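PDB 5XZ4: bumblebee peptidoglycan recognition protein SA from Bombus, which probably recognises bacterial peptidoglycan in insect innate immunity, binding the Dap-type in preference to the Lys-type. Local coordinates for residues A[122-127]-A[164-169]. Numbering follows the deposited sequence.
Sequences NAAHAL and KNWLEW
Ala124 meets the six-membered ring of Trp166 obliquely, its CB 4.0 Å from Trp166 CH2, on a flank of helix 118-134 that also touches Ile76 and Phe107 of the central sheet. One residue on, His125 lays its imidazole flat over the five-membered ring of Trp166 in a face-to-face stack, with centroids 3.6 Å apart and planes only 2° from parallel. With CG anti to the backbone N (chi1 -158°), the imidazole reaches out from the helix toward the loop; CG lies 3.4 Å from Trp166 NE1, and the two side chains run past each other in opposite directions. At the imidazole's edge, His125 CE1 makes an unusually close carbon–oxygen approach of 2.9 Å to Glu168 OE1, the carboxylate standing nearly perpendicular to the ring (88°). A water in the imidazole plane donates to Glu168 OE1, accepts from Leu167 N and lies 3.3 Å from His125 NE2, linking helix and loop. The other carboxylate oxygen, Glu168 OE2, forms a salt bridge with Lys132, farther along the same helix. Replacing Trp166 with an alanine would probably leave the His125 ring without its stacking partner and take one apolar contact from Ala124 CB. Trp166 also packs on Val143, joining the loop after helix 157-163 to both helix 118-134 and edge strand 141-145 in the mixed alpha/beta fold of the amidase-like PGRP domain.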
ATOM      1  N   ASN A 122      10.357   7.649   1.226  1.00  9.92           N
ATOM      2  CA  ASN A 122      11.070   7.272   2.437  1.00 11.46           C
ATOM      3  C   ASN A 122      10.170   6.518   3.419  1.00 11.47           C
ATOM      4  O   ASN A 122      10.592   5.529   4.020  1.00 10.93           O
ATOM      5  CB  ASN A 122      11.722   8.486   3.097  1.00 14.02           C
ATOM      6  CG  ASN A 122      12.799   8.092   4.084  1.00 19.05           C
ATOM      7  OD1 ASN A 122      12.499   7.826   5.236  1.00 23.26           O
ATOM      8  ND2 ASN A 122      14.062   8.032   3.630  1.00 22.58           N
ATOM      9  N   ALA A 123       8.928   6.958   3.578  1.00 10.66           N
ATOM     10  CA  ALA A 123       7.989   6.247   4.463  1.00  9.94           C
ATOM     11  C   ALA A 123       7.737   4.815   3.989  1.00  9.02           C
ATOM     12  O   ALA A 123       7.750   3.857   4.781  1.00  9.82           O
ATOM     13  CB  ALA A 123       6.664   7.009   4.588  1.00 11.03           C
ATOM     14  N   ALA A 124       7.516   4.652   2.686  1.00  9.02           N
ATOM     15  CA  ALA A 124       7.296   3.308   2.145  1.00  8.60           C
ATOM     16  C   ALA A 124       8.538   2.408   2.279  1.00  8.29           C
ATOM     17  O   ALA A 124       8.418   1.231   2.657  1.00  8.66           O
ATOM     18  CB  ALA A 124       6.883   3.398   0.691  1.00  9.25           C
ATOM     19  N   HIS A 125       9.704   2.962   1.980  1.00  8.34           N
ATOM     20  CA  HIS A 125      10.919   2.123   2.061  1.00  8.61           C
ATOM     21  C   HIS A 125      11.222   1.763   3.520  1.00  8.70           C
ATOM     22  O   HIS A 125      11.628   0.626   3.794  1.00  9.85           O
ATOM     23  CB  HIS A 125      12.093   2.824   1.393  1.00  9.11           C
ATOM     24  CG  HIS A 125      13.195   1.910   0.955  1.00  9.47           C
ATOM     25  ND1 HIS A 125      13.011   0.636   0.453  1.00 10.85           N
ATOM     26  CD2 HIS A 125      14.528   2.155   0.900  1.00  8.58           C
ATOM     27  CE1 HIS A 125      14.202   0.140   0.114  1.00  9.35           C
ATOM     28  NE2 HIS A 125      15.124   1.045   0.375  1.00 10.89           N
ATOM     29  N   ALA A 126      10.960   2.697   4.445  1.00  8.83           N
ATOM     30  CA  ALA A 126      11.157   2.441   5.889  1.00  9.66           C
ATOM     31  C   ALA A 126      10.167   1.376   6.372  1.00  9.93           C
ATOM     32  O   ALA A 126      10.514   0.495   7.179  1.00 10.67           O
ATOM     33  CB  ALA A 126      11.040   3.726   6.706  1.00 10.89           C
ATOM     34  N   LEU A 127       8.936   1.411   5.844  1.00  9.94           N
ATOM     35  CA  LEU A 127       7.959   0.372   6.146  1.00  9.13           C
ATOM     36  C   LEU A 127       8.422  -1.021   5.673  1.00  9.32           C
ATOM     37  O   LEU A 127       8.301  -2.013   6.401  1.00 10.26           O
ATOM     38  CB  LEU A 127       6.588   0.721   5.500  1.00  9.46           C
ATOM     39  CG  LEU A 127       5.408  -0.227   5.802  1.00  9.62           C
ATOM     40  CD1 LEU A 127       5.040  -0.195   7.283  1.00  9.73           C
ATOM     41  CD2 LEU A 127       4.197   0.047   4.891  1.00 10.36           C
ATOM     42  N   LYS A 164      12.445   1.536  -8.776  1.00 12.60           N
ATOM     43  CA  LYS A 164      13.621   0.825  -9.308  1.00 12.78           C
ATOM     44  C   LYS A 164      14.934   1.186  -8.576  1.00 12.49           C
ATOM     45  O   LYS A 164      15.936   0.466  -8.711  1.00 14.63           O
ATOM     46  CB  LYS A 164      13.751   1.021 -10.831  1.00 13.50           C
ATOM     47  CG  LYS A 164      12.542   0.514 -11.602  1.00 15.28           C
ATOM     48  CD  LYS A 164      12.693   0.695 -13.100  1.00 18.33           C
ATOM     49  CE  LYS A 164      11.454   0.162 -13.796  1.00 21.66           C
ATOM     50  NZ  LYS A 164      11.582   0.158 -15.275  1.00 26.99           N
ATOM     51  N   ASN A 165      14.915   2.281  -7.791  1.00 12.73           N
ATOM     52  CA  ASN A 165      16.068   2.711  -6.999  1.00 13.57           C
ATOM     53  C   ASN A 165      16.261   1.874  -5.710  1.00 12.46           C
ATOM     54  O   ASN A 165      17.265   2.015  -5.015  1.00 14.73           O
ATOM     55  CB  ASN A 165      15.947   4.206  -6.647  1.00 14.66           C
ATOM     56  CG  ASN A 165      15.981   5.115  -7.869  1.00 15.62           C
ATOM     57  OD1 ASN A 165      16.727   4.880  -8.808  1.00 19.32           O
ATOM     58  ND2 ASN A 165      15.182   6.166  -7.845  1.00 17.51           N
ATOM     59  N   TRP A 166      15.287   1.029  -5.379  1.00 11.99           N
ATOM     60  CA  TRP A 166      15.351   0.128  -4.226  1.00 11.49           C
ATOM     61  C   TRP A 166      15.953  -1.206  -4.651  1.00 11.80           C
ATOM     62  O   TRP A 166      15.552  -1.766  -5.665  1.00 11.78           O
ATOM     63  CB  TRP A 166      13.935  -0.120  -3.697  1.00 10.97           C
ATOM     64  CG  TRP A 166      13.225   1.078  -3.130  1.00 11.38           C
ATOM     65  CD1 TRP A 166      13.793   2.244  -2.674  1.00 11.89           C
ATOM     66  CD2 TRP A 166      11.823   1.192  -2.900  1.00 11.12           C
ATOM     67  NE1 TRP A 166      12.802   3.094  -2.192  1.00 11.45           N
ATOM     68  CE2 TRP A 166      11.592   2.461  -2.300  1.00 11.00           C
ATOM     69  CE3 TRP A 166      10.738   0.329  -3.112  1.00 11.97           C
ATOM     70  CZ2 TRP A 166      10.316   2.889  -1.953  1.00 11.19           C
ATOM     71  CZ3 TRP A 166       9.481   0.755  -2.782  1.00 12.08           C
ATOM     72  CH2 TRP A 166       9.276   2.016  -2.190  1.00 11.77           C
ATOM     73  N   LEU A 167      16.903  -1.741  -3.872  1.00 12.03           N
ATOM     74  CA  LEU A 167      17.512  -3.036  -4.198  1.00 13.48           C
ATOM     75  C   LEU A 167      16.503  -4.167  -4.184  1.00 13.51           C
ATOM     76  O   LEU A 167      16.685  -5.173  -4.862  1.00 14.70           O
ATOM     77  CB  LEU A 167      18.665  -3.398  -3.232  1.00 15.26           C
ATOM     78  CG  LEU A 167      19.952  -2.577  -3.291  1.00 16.09           C
ATOM     79  CD1 LEU A 167      20.975  -3.130  -2.298  1.00 18.48           C
ATOM     80  CD2 LEU A 167      20.526  -2.558  -4.700  1.00 17.11           C
ATOM     81  N   GLU A 168      15.434  -4.001  -3.401  1.00 12.12           N
ATOM     82  CA  GLU A 168      14.389  -5.022  -3.293  1.00 12.57           C
ATOM     83  C   GLU A 168      13.523  -5.122  -4.544  1.00 11.86           C
ATOM     84  O   GLU A 168      12.818  -6.117  -4.720  1.00 11.90           O
ATOM     85  CB  GLU A 168      13.498  -4.790  -2.060  1.00 12.26           C
ATOM     86  CG  GLU A 168      14.258  -4.770  -0.733  1.00 13.87           C
ATOM     87  CD  GLU A 168      14.730  -3.389  -0.313  1.00 14.28           C
ATOM     88  OE1 GLU A 168      14.782  -2.449  -1.117  1.00 13.91           O
ATOM     89  OE2 GLU A 168      15.093  -3.222   0.870  1.00 20.27           O
ATOM     90  N   TRP A 169      13.539  -4.082  -5.380  1.00 11.26           N
ATOM     91  CA  TRP A 169      12.741  -4.113  -6.632  1.00 11.92           C
ATOM     92  C   TRP A 169      13.281  -5.184  -7.584  1.00 13.66           C
ATOM     93  O   TRP A 169      14.494  -5.291  -7.753  1.00 13.73           O
ATOM     94  CB  TRP A 169      12.726  -2.739  -7.318  1.00 12.66           C
ATOM     95  CG  TRP A 169      11.940  -2.792  -8.612  1.00 12.33           C
ATOM     96  CD1 TRP A 169      10.571  -2.845  -8.743  1.00 12.86           C
ATOM     97  CD2 TRP A 169      12.482  -2.922  -9.936  1.00 13.46           C
ATOM     98  NE1 TRP A 169      10.240  -2.964 -10.079  1.00 12.96           N
ATOM     99  CE2 TRP A 169      11.387  -3.007 -10.829  1.00 13.74           C
ATOM    100  CE3 TRP A 169      13.788  -2.929 -10.454  1.00 14.79           C
ATOM    101  CZ2 TRP A 169      11.550  -3.119 -12.221  1.00 16.23           C
ATOM    102  CZ3 TRP A 169      13.955  -3.050 -11.851  1.00 16.13           C
ATOM    103  CH2 TRP A 169      12.839  -3.129 -12.715  1.00 17.42           C
TER
HETATM  104  O   HOH W   1      17.248  -0.889  -1.214  1.00 17.64           O